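Local atomic coordinates of uncharacterized protein (Listeria monocytogenes, PDB entry 3MAB), a protein that is of unknown function but folds as a small helical TfoX C-terminal domain of the helix-hairpin-helix clan, and so possibly binds nucleic acid. Residues E17-L20 with I21-G24; K32-G35 with S36-F40; V50-S53 with E54-L58; L70-A73 with K74-L78. The protein carries 2 engineered substitutions. All coordinates share one frame; numbering follows the deposited sequence.

Interaction 1: residues E17-L20 with I21-G24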
loop_
_atom_site.group_PDB
_atom_site.type_symbol
_atom_site.label_atom_id
_atom_site.label_comp_id
_atom_site.label_asym_id
_atom_site.label_seq_id
_atom_site.Cartn_x
_atom_site.Cartn_y
_atom_site.Cartn_z
ATOM N N GLU B 17 -8.457 -6.891 7.295
ATOM C CA GLU B 17 -7.492 -7.536 8.185
ATOM C C GLU B 17 -8.224 -8.693 8.900
ATOM O O GLU B 17 -7.685 -9.765 8.996
ATOM C CB GLU B 17 -6.899 -6.553 9.212
ATOM C CG GLU B 17 -6.091 -7.252 10.367
ATOM C CD GLU B 17 -5.422 -6.280 11.291
ATOM O OE1 GLU B 17 -6.133 -5.589 12.014
ATOM O OE2 GLU B 17 -4.186 -6.146 11.216
ATOM N N GLN B 18 -9.418 -8.460 9.460
ATOM C CA GLN B 18 -10.158 -9.496 10.188
ATOM C C GLN B 18 -10.484 -10.643 9.245
ATOM O O GLN B 18 -10.395 -11.796 9.615
ATOM C CB GLN B 18 -11.433 -8.935 10.809
ATOM C CG GLN B 18 -11.165 -8.008 11.907
ATOM C CD GLN B 18 -12.375 -7.210 12.356
ATOM O OE1 GLN B 18 -13.321 -6.924 11.575
ATOM N NE2 GLN B 18 -12.345 -6.810 13.615
ATOM N N ASP B 19 -10.878 -10.327 8.020
ATOM C CA ASP B 19 -11.220 -11.406 7.039
ATOM C C ASP B 19 -9.991 -12.257 6.693
ATOM O O ASP B 19 -10.081 -13.482 6.626
ATOM C CB ASP B 19 -11.830 -10.818 5.752
ATOM C CG ASP B 19 -13.225 -10.222 5.995
ATOM O OD1 ASP B 19 -13.901 -10.565 7.003
ATOM O OD2 ASP B 19 -13.637 -9.404 5.131
ATOM N N LEU B 20 -8.844 -11.585 6.546
ATOM C CA LEU B 20 -7.625 -12.300 6.282
ATOM C C LEU B 20 -7.306 -13.260 7.461
ATOM O O LEU B 20 -7.000 -14.405 7.254
ATOM C CB LEU B 20 -6.483 -11.353 6.029
ATOM C CG LEU B 20 -6.431 -10.721 4.640
ATOM C CD1 LEU B 20 -5.434 -9.563 4.704
ATOM C CD2 LEU B 20 -6.043 -11.723 3.543
ATOM N N ILE B 21 -7.354 -12.757 8.684
ATOM C CA ILE B 21 -7.041 -13.568 9.845
ATOM C C ILE B 21 -7.966 -14.745 9.959
ATOM O O ILE B 21 -7.538 -15.858 10.211
ATOM C CB ILE B 21 -7.081 -12.683 11.093
ATOM C CG1 ILE B 21 -5.931 -11.690 11.092
ATOM C CG2 ILE B 21 -7.073 -13.582 12.355
ATOM C CD1 ILE B 21 -6.078 -10.563 12.125
ATOM N N LYS B 22 -9.230 -14.497 9.752
ATOM C CA LYS B 22 -10.207 -15.547 9.801
ATOM C C LYS B 22 -9.900 -16.636 8.785
ATOM O O LYS B 22 -10.125 -17.847 9.048
ATOM C CB LYS B 22 -11.614 -15.008 9.571
ATOM C CG LYS B 22 -12.182 -14.209 10.714
ATOM C CD LYS B 22 -13.628 -13.871 10.403
ATOM C CE LYS B 22 -13.953 -12.430 10.586
ATOM N NZ LYS B 22 -14.395 -12.180 11.983
ATOM N N ALA B 23 -9.351 -16.231 7.655
ATOM C CA ALA B 23 -8.887 -17.179 6.632
ATOM C C ALA B 23 -7.502 -17.745 6.865
ATOM O O ALA B 23 -7.048 -18.528 6.030
ATOM C CB ALA B 23 -8.955 -16.557 5.264
ATOM N N GLY B 24 -6.866 -17.455 7.996
ATOM C CA GLY B 24 -5.577 -18.065 8.345
ATOM C C GLY B 24 -4.362 -17.332 7.854
ATOM O O GLY B 24 -3.234 -17.873 7.906
#
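The side chain of I21 lies along that of E17, one helical turn earlier, both running the same way; I21 CD1 rests 3.7 Å from E17 CG, so the methyl meets the aliphatic part of the glutamate and not its carboxylate. E17 can offer those methylenes because CG is anti to the backbone N (chi1 168°) and the chain stays extended, which carries the acid onward to S7, whose backbone N it binds through OE2. K22 folds back over the turn: its CG packs 3.2 Å from Q18 O, and CE comes within 4.0 Å of D19 OD1. K22 NZ stays 5.3 Å from D19 OD1, at most a loose electrostatic attraction. Beneath, I21 N and K22 N bond to E17 O and Q18 O, and A23 N reaches D19 O at a more bent 147°. Here helix 14-22 ends in a Schellman motif: G24, the C-prime residue, has positive phi, and its N bonds to I21 O at 2.8 Å while I25 N turns back to L20 O. Glycine suits this position because a side chain would press on the preceding carbonyl. L20 turns its branches inward to A39 of helix 28-46, and small A23 fits against I43.

Interaction 2: residues K32-G35 with S36-F40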
loop_
_atom_site.group_PDB
_atom_site.type_symbol
_atom_site.label_atom_id
_atom_site.label_comp_id
_atom_site.label_asym_id
_atom_site.label_seq_id
_atom_site.Cartn_x
_atom_site.Cartn_y
_atom_site.Cartn_z
ATOM N N LYS B 32 2.271 -12.024 1.868
ATOM C CA LYS B 32 3.188 -12.024 0.745
ATOM C C LYS B 32 3.409 -13.459 0.283
ATOM O O LYS B 32 3.459 -13.690 -0.949
ATOM C CB LYS B 32 4.514 -11.384 1.136
ATOM C CG LYS B 32 5.517 -11.302 -0.060
ATOM C CD LYS B 32 6.781 -10.633 0.315
ATOM C CE LYS B 32 7.779 -10.734 -0.856
ATOM N NZ LYS B 32 8.275 -12.160 -1.028
ATOM N N ASP B 33 3.598 -14.363 1.237
ATOM C CA ASP B 33 3.955 -15.779 0.954
ATOM C C ASP B 33 2.862 -16.415 0.090
ATOM O O ASP B 33 3.137 -17.267 -0.788
ATOM C CB ASP B 33 4.053 -16.655 2.230
ATOM C CG ASP B 33 5.305 -16.466 3.099
ATOM O OD1 ASP B 33 5.264 -16.919 4.277
ATOM O OD2 ASP B 33 6.295 -15.966 2.632
ATOM N N VAL B 34 1.601 -16.130 0.358
ATOM C CA VAL B 34 0.539 -16.746 -0.444
ATOM C C VAL B 34 0.120 -15.927 -1.657
ATOM O O VAL B 34 -0.345 -16.491 -2.660
ATOM C CB VAL B 34 -0.691 -17.106 0.366
ATOM C CG1 VAL B 34 -0.331 -18.050 1.529
ATOM C CG2 VAL B 34 -1.430 -15.927 0.871
ATOM N N GLY B 35 0.302 -14.623 -1.589
ATOM C CA GLY B 35 -0.088 -13.756 -2.670
ATOM C C GLY B 35 -1.551 -13.393 -2.718
ATOM O O GLY B 35 -2.412 -13.974 -2.014
ATOM N N SER B 36 -1.874 -12.419 -3.578
ATOM C CA SER B 36 -3.188 -11.822 -3.549
ATOM C C SER B 36 -4.266 -12.767 -4.042
ATOM O O SER B 36 -5.374 -12.757 -3.502
ATOM C CB SER B 36 -3.244 -10.536 -4.326
ATOM O OG SER B 36 -2.961 -10.756 -5.688
ATOM N N LYS B 37 -3.999 -13.557 -5.084
ATOM C CA LYS B 37 -5.047 -14.412 -5.634
ATOM C C LYS B 37 -5.445 -15.505 -4.634
ATOM O O LYS B 37 -6.632 -15.760 -4.407
ATOM C CB LYS B 37 -4.629 -15.029 -6.953
ATOM C CG LYS B 37 -4.516 -13.983 -8.087
ATOM C CD LYS B 37 -4.127 -14.747 -9.375
ATOM C CE LYS B 37 -3.843 -13.797 -10.525
ATOM N NZ LYS B 37 -2.871 -14.378 -11.517
ATOM N N GLU B 38 -4.444 -16.150 -4.038
ATOM C CA GLU B 38 -4.743 -17.183 -3.032
ATOM C C GLU B 38 -5.451 -16.529 -1.812
ATOM O O GLU B 38 -6.419 -17.058 -1.314
ATOM C CB GLU B 38 -3.499 -17.908 -2.565
ATOM C CG GLU B 38 -3.883 -18.926 -1.478
ATOM C CD GLU B 38 -2.815 -19.863 -1.027
ATOM O OE1 GLU B 38 -1.862 -20.192 -1.767
ATOM O OE2 GLU B 38 -2.931 -20.325 0.150
ATOM N N ALA B 39 -4.958 -15.393 -1.347
ATOM C CA ALA B 39 -5.577 -14.752 -0.179
ATOM C C ALA B 39 -7.038 -14.395 -0.491
ATOM O O ALA B 39 -7.946 -14.635 0.305
ATOM C CB ALA B 39 -4.778 -13.553 0.231
ATOM N N PHE B 40 -7.263 -13.860 -1.676
ATOM C CA PHE B 40 -8.612 -13.523 -2.115
ATOM C C PHE B 40 -9.487 -14.764 -2.134
ATOM O O PHE B 40 -10.597 -14.710 -1.639
ATOM C CB PHE B 40 -8.637 -12.848 -3.488
ATOM C CG PHE B 40 -9.990 -12.486 -3.939
ATOM C CD1 PHE B 40 -10.519 -11.279 -3.570
ATOM C CD2 PHE B 40 -10.774 -13.327 -4.709
ATOM C CE1 PHE B 40 -11.783 -10.924 -3.910
ATOM C CE2 PHE B 40 -12.068 -12.930 -5.061
ATOM C CZ PHE B 40 -12.544 -11.723 -4.660
HETATM O O HOH W 1 -1.672 -15.965 -4.979
HETATM O O HOH W 2 0.149 -19.096 -3.224
#
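E38 sets CG anti to its backbone N (chi1 178°) and keeps the rest of its chain extended, while V34 holds CG1 beside its own N (chi1 -57°); together these torsions bring the glutamate carboxylate over the valine side chain, the two crossing at about a right angle. The site is a kink in helix 28-46, where S36 N and K37 N lack bonds to the preceding turn. E38 CD lies 3.7 Å from V34 CB, which sits over one face of the carboxylate, whose OE2 is in a salt bridge with R42. G35 makes the break: it combines positive phi with extended psi, a backbone shape that glycine, with no CB to strike the carbonyl before it, adopts readily. Helical bonding then resumes from G35 O, which accepts from A39 N at 3.0 Å in a fairly straight bond of 160°. Two waters repair the opened turn. One donates to V34 O and accepts from E38 N, standing in for the missing direct backbone link; the other donates both to V34 O and to E38 OE1, tying the side chain to the same carbonyl. On the buried face, A39 is small enough to sit close to the backbone, and S36 sends its hydroxyl to E59 of helix 52-63. V34 CG2 meets the methyl of A39, with 4.2 Å between CG2 and CB.

Interaction 3: residues V50-S53 with E54-L58. Engineered in segment 50-53: M52 (natural residue Leu).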
loop_
_atom_site.group_PDB
_atom_site.type_symbol
_atom_site.label_atom_id
_atom_site.label_comp_id
_atom_site.label_asym_id
_atom_site.label_seq_id
_atom_site.Cartn_x
_atom_site.Cartn_y
_atom_site.Cartn_z
ATOM N N VAL B 50 -16.985 -10.654 -1.187
ATOM C CA VAL B 50 -15.706 -9.933 -1.394
ATOM C C VAL B 50 -15.469 -9.855 -2.879
ATOM O O VAL B 50 -15.810 -10.768 -3.647
ATOM C CB VAL B 50 -14.517 -10.614 -0.758
ATOM C CG1 VAL B 50 -14.681 -10.688 0.742
ATOM C CG2 VAL B 50 -14.248 -11.964 -1.362
ATOM N N CYS B 51 -14.916 -8.748 -3.331
ATOM C CA CYS B 51 -14.949 -8.528 -4.771
ATOM C C CYS B 51 -13.733 -7.776 -5.252
ATOM O O CYS B 51 -12.652 -7.856 -4.650
ATOM C CB CYS B 51 -16.231 -7.784 -5.132
ATOM S SG CYS B 51 -16.201 -6.145 -4.436
ATOM N N MET B 52 -13.859 -7.104 -6.388
ATOM C CA MET B 52 -12.681 -6.660 -7.082
ATOM C C MET B 52 -11.880 -5.734 -6.243
ATOM O O MET B 52 -10.652 -5.724 -6.258
ATOM C CB MET B 52 -13.084 -5.936 -8.375
ATOM C CG MET B 52 -12.018 -5.833 -9.331
ATOM S SD MET B 52 -11.314 -7.418 -9.810
ATOM C CE MET B 52 -9.669 -6.785 -9.899
ATOM N N SER B 53 -12.583 -4.852 -5.553
ATOM C CA SER B 53 -11.980 -3.950 -4.596
ATOM C C SER B 53 -11.037 -4.618 -3.643
ATOM O O SER B 53 -9.896 -4.144 -3.478
ATOM C CB SER B 53 -13.071 -3.219 -3.805
ATOM O OG SER B 53 -13.967 -2.647 -4.734
ATOM N N GLU B 54 -11.460 -5.713 -3.037
ATOM C CA GLU B 54 -10.627 -6.428 -2.093
ATOM C C GLU B 54 -9.391 -7.061 -2.810
ATOM O O GLU B 54 -8.276 -7.086 -2.277
ATOM C CB GLU B 54 -11.384 -7.540 -1.369
ATOM C CG GLU B 54 -12.216 -7.145 -0.222
ATOM C CD GLU B 54 -13.631 -6.832 -0.580
ATOM O OE1 GLU B 54 -14.406 -6.695 0.371
ATOM O OE2 GLU B 54 -13.976 -6.731 -1.768
ATOM N N LEU B 55 -9.572 -7.588 -4.024
ATOM C CA LEU B 55 -8.445 -8.163 -4.768
ATOM C C LEU B 55 -7.378 -7.159 -5.115
ATOM O O LEU B 55 -6.199 -7.385 -4.928
ATOM C CB LEU B 55 -8.987 -8.854 -6.034
ATOM C CG LEU B 55 -7.996 -9.575 -6.920
ATOM C CD1 LEU B 55 -7.154 -10.610 -6.142
ATOM C CD2 LEU B 55 -8.703 -10.224 -8.060
ATOM N N TYR B 56 -7.786 -6.017 -5.639
ATOM C CA TYR B 56 -6.858 -4.923 -5.845
ATOM C C TYR B 56 -6.157 -4.525 -4.564
ATOM O O TYR B 56 -4.926 -4.281 -4.587
ATOM C CB TYR B 56 -7.588 -3.711 -6.439
ATOM C CG TYR B 56 -7.906 -3.699 -7.930
ATOM C CD1 TYR B 56 -7.344 -4.583 -8.816
ATOM C CD2 TYR B 56 -8.722 -2.710 -8.435
ATOM C CE1 TYR B 56 -7.668 -4.557 -10.194
ATOM C CE2 TYR B 56 -9.041 -2.696 -9.827
ATOM C CZ TYR B 56 -8.479 -3.603 -10.645
ATOM O OH TYR B 56 -8.801 -3.503 -11.981
ATOM N N ALA B 57 -6.895 -4.407 -3.456
ATOM C CA ALA B 57 -6.302 -4.038 -2.171
ATOM C C ALA B 57 -5.224 -4.990 -1.738
ATOM O O ALA B 57 -4.150 -4.589 -1.297
ATOM C CB ALA B 57 -7.390 -3.952 -1.080
ATOM N N LEU B 58 -5.481 -6.275 -1.912
ATOM C CA LEU B 58 -4.571 -7.310 -1.519
ATOM C C LEU B 58 -3.302 -7.283 -2.371
ATOM O O LEU B 58 -2.192 -7.408 -1.854
ATOM C CB LEU B 58 -5.216 -8.690 -1.588
ATOM C CG LEU B 58 -6.279 -8.921 -0.561
ATOM C CD1 LEU B 58 -7.025 -10.204 -0.873
ATOM C CD2 LEU B 58 -5.735 -9.051 0.840
#
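E54 reaches back to the start of its own helix, where its OE2 accepts from C51 N at 2.7 Å. The bond is nearly straight at the hydrogen (169°), but the donor comes from above the carboxylate plane, 54° out of it. A bend at chi2 (91°) turns the acid back toward the chain. V50 CB lies over the carboxylate face, 3.9 Å from E54 CD, the two side chains crossing at about a right angle. C51 is at the N-cap position of helix 52-63, and this bond from its N-H to the residue three further on is the reciprocal half of a capping box. A glutamate suits that role: it is long enough to span the turn, and its negative charge should interact favourably with the positive end of the helix dipole. The carbonyls of the first turn are then taken up in order. C51 O accepts from L55 N, M52 O from Y56 N at 2.9 Å, and S53 O from A57 N. Alongside, the engineered M52 bends at chi2 and chi3 to hold M52 SD above one face of the Y56 ring at some distance, 4.9 Å from the ring centroid, in a Met-aromatic contact. L78 of helix 72-85 borders both M52 and Y56, while V50 faces inward to F40 and W44.

Interaction 4: residues L70-A73 with K74-L78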
loop_
_atom_site.group_PDB
_atom_site.type_symbol
_atom_site.label_atom_id
_atom_site.label_comp_id
_atom_site.label_asym_id
_atom_site.label_seq_id
_atom_site.Cartn_x
_atom_site.Cartn_y
_atom_site.Cartn_z
ATOM N N LEU B 70 -1.346 0.405 -9.084
ATOM C CA LEU B 70 -1.018 -0.836 -9.731
ATOM C C LEU B 70 -0.866 -0.637 -11.235
ATOM O O LEU B 70 -1.639 0.090 -11.826
ATOM C CB LEU B 70 -2.081 -1.912 -9.464
ATOM C CG LEU B 70 -2.125 -2.538 -8.057
ATOM C CD1 LEU B 70 -3.403 -3.307 -7.809
ATOM C CD2 LEU B 70 -0.831 -3.400 -7.886
ATOM N N ASP B 71 0.119 -1.296 -11.825
ATOM C CA ASP B 71 0.258 -1.222 -13.279
ATOM C C ASP B 71 -0.942 -1.767 -14.006
ATOM O O ASP B 71 -1.682 -2.633 -13.495
ATOM C CB ASP B 71 1.575 -1.816 -13.764
ATOM C CG ASP B 71 1.742 -3.226 -13.414
ATOM O OD1 ASP B 71 1.293 -4.118 -14.159
ATOM O OD2 ASP B 71 2.256 -3.497 -12.305
ATOM N N GLU B 72 -1.147 -1.296 -15.225
ATOM C CA GLU B 72 -2.329 -1.654 -15.944
ATOM C C GLU B 72 -2.360 -3.153 -16.228
ATOM O O GLU B 72 -3.412 -3.769 -16.215
ATOM C CB GLU B 72 -2.362 -0.923 -17.266
ATOM C CG GLU B 72 -3.689 -0.988 -17.955
ATOM C CD GLU B 72 -4.766 -0.289 -17.180
ATOM O OE1 GLU B 72 -4.425 0.795 -16.640
ATOM O OE2 GLU B 72 -5.909 -0.827 -17.140
ATOM N N ALA B 73 -1.196 -3.745 -16.529
ATOM C CA ALA B 73 -1.151 -5.178 -16.805
ATOM C C ALA B 73 -1.604 -6.006 -15.609
ATOM O O ALA B 73 -2.345 -6.975 -15.749
ATOM C CB ALA B 73 0.194 -5.591 -17.237
ATOM N N LYS B 74 -1.195 -5.620 -14.427
ATOM C CA LYS B 74 -1.581 -6.316 -13.226
ATOM C C LYS B 74 -3.044 -6.143 -12.972
ATOM O O LYS B 74 -3.722 -7.108 -12.611
ATOM C CB LYS B 74 -0.777 -5.832 -12.032
ATOM C CG LYS B 74 -1.056 -6.558 -10.702
ATOM C CD LYS B 74 -0.869 -8.023 -10.741
ATOM C CE LYS B 74 0.521 -8.427 -10.886
ATOM N NZ LYS B 74 0.585 -9.903 -10.985
ATOM N N LYS B 75 -3.573 -4.932 -13.146
ATOM C CA LYS B 75 -5.012 -4.738 -12.933
ATOM C C LYS B 75 -5.846 -5.619 -13.884
ATOM O O LYS B 75 -6.854 -6.233 -13.467
ATOM C CB LYS B 75 -5.407 -3.304 -13.137
ATOM C CG LYS B 75 -4.900 -2.342 -12.106
ATOM C CD LYS B 75 -5.461 -0.939 -12.428
ATOM C CE LYS B 75 -4.871 0.117 -11.574
ATOM N NZ LYS B 75 -4.698 1.374 -12.359
ATOM N N ILE B 76 -5.425 -5.701 -15.155
ATOM C CA ILE B 76 -6.119 -6.543 -16.119
ATOM C C ILE B 76 -6.006 -8.002 -15.744
ATOM O O ILE B 76 -6.974 -8.757 -15.866
ATOM C CB ILE B 76 -5.676 -6.203 -17.569
ATOM C CG1 ILE B 76 -6.274 -4.843 -17.930
ATOM C CG2 ILE B 76 -6.112 -7.317 -18.555
ATOM C CD1 ILE B 76 -5.639 -4.212 -19.157
ATOM N N GLU B 77 -4.848 -8.455 -15.288
ATOM C CA GLU B 77 -4.647 -9.823 -14.839
ATOM C C GLU B 77 -5.620 -10.167 -13.702
ATOM O O GLU B 77 -6.274 -11.251 -13.680
ATOM C CB GLU B 77 -3.183 -9.991 -14.410
ATOM C CG GLU B 77 -2.864 -11.349 -13.799
ATOM C CD GLU B 77 -1.503 -11.422 -13.175
ATOM O OE1 GLU B 77 -0.747 -10.438 -13.224
ATOM O OE2 GLU B 77 -1.179 -12.507 -12.655
ATOM N N LEU B 78 -5.785 -9.245 -12.758
ATOM C CA LEU B 78 -6.607 -9.502 -11.608
ATOM C C LEU B 78 -8.061 -9.518 -12.039
ATOM O O LEU B 78 -8.845 -10.336 -11.554
ATOM C CB LEU B 78 -6.350 -8.439 -10.527
ATOM C CG LEU B 78 -4.949 -8.472 -9.928
ATOM C CD1 LEU B 78 -4.768 -7.268 -9.041
ATOM C CD2 LEU B 78 -4.610 -9.723 -9.167
HETATM O O HOH W 3 -3.231 1.696 -14.599
#
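The carboxylate of D71 meets K74 from one side of its plane: K74 N donates to OD1 at 2.9 Å from 43° above that plane, and K74 CB sits 3.4 Å from the same oxygen. With chi1 at 60°, CG of D71 lies between the backbone N and the carbonyl carbon, turning the short acid back over the first turn. The second flat group, the carboxylate of E72, has OE2 3.9 Å from I76 CD1, while OE1 accepts from a water that in turn accepts from K75 NZ. These opposite charges are joined only through it, E72 OE1 and K75 NZ being 4.3 Å apart, beyond a salt bridge. E77 offers a third carboxylate: K74 NZ lies 39° above its plane and forms a salt bridge to OE1 at 2.7 Å, while OE2 is paired with K37 of helix 28-46. L70 supplies apolar bulk, its CB lying 3.9 Å from K75 CG; the long lysine thus packs its methylenes on leucine and still carries its ammonium group to the water. Backbone bonds from K75 N, I76 N and E77 N to the carbonyls four residues earlier build the turn. With D71 as N-cap, the arrangement is an aspartate-capped start to helix 72-85.

Overall arrangement
The four interactions follow one another along a single chain, one on each of helices 14-22, 28-46, 52-63 and 72-85, all in the TfoX C-terminal domain. Interaction 1 closes its helix, interaction 2 bends one midway, and interactions 3 and 4 start theirs. Interactions 2 and 3, with centres 11 Å apart, meet where F40 packs on V50, L55 and L58. L20 links interaction 1 to both, through A39 and L58. Interaction 4 joins interaction 3 through Y56 and L78 and interaction 2 through the K37-E77 salt bridge, but lies about 24 Å, centre to centre, from interaction 1. Helix ends and a kink thus belong to helices sharing an apolar core, with L20, A39, F40, L55, L58 and L78 among its side chains.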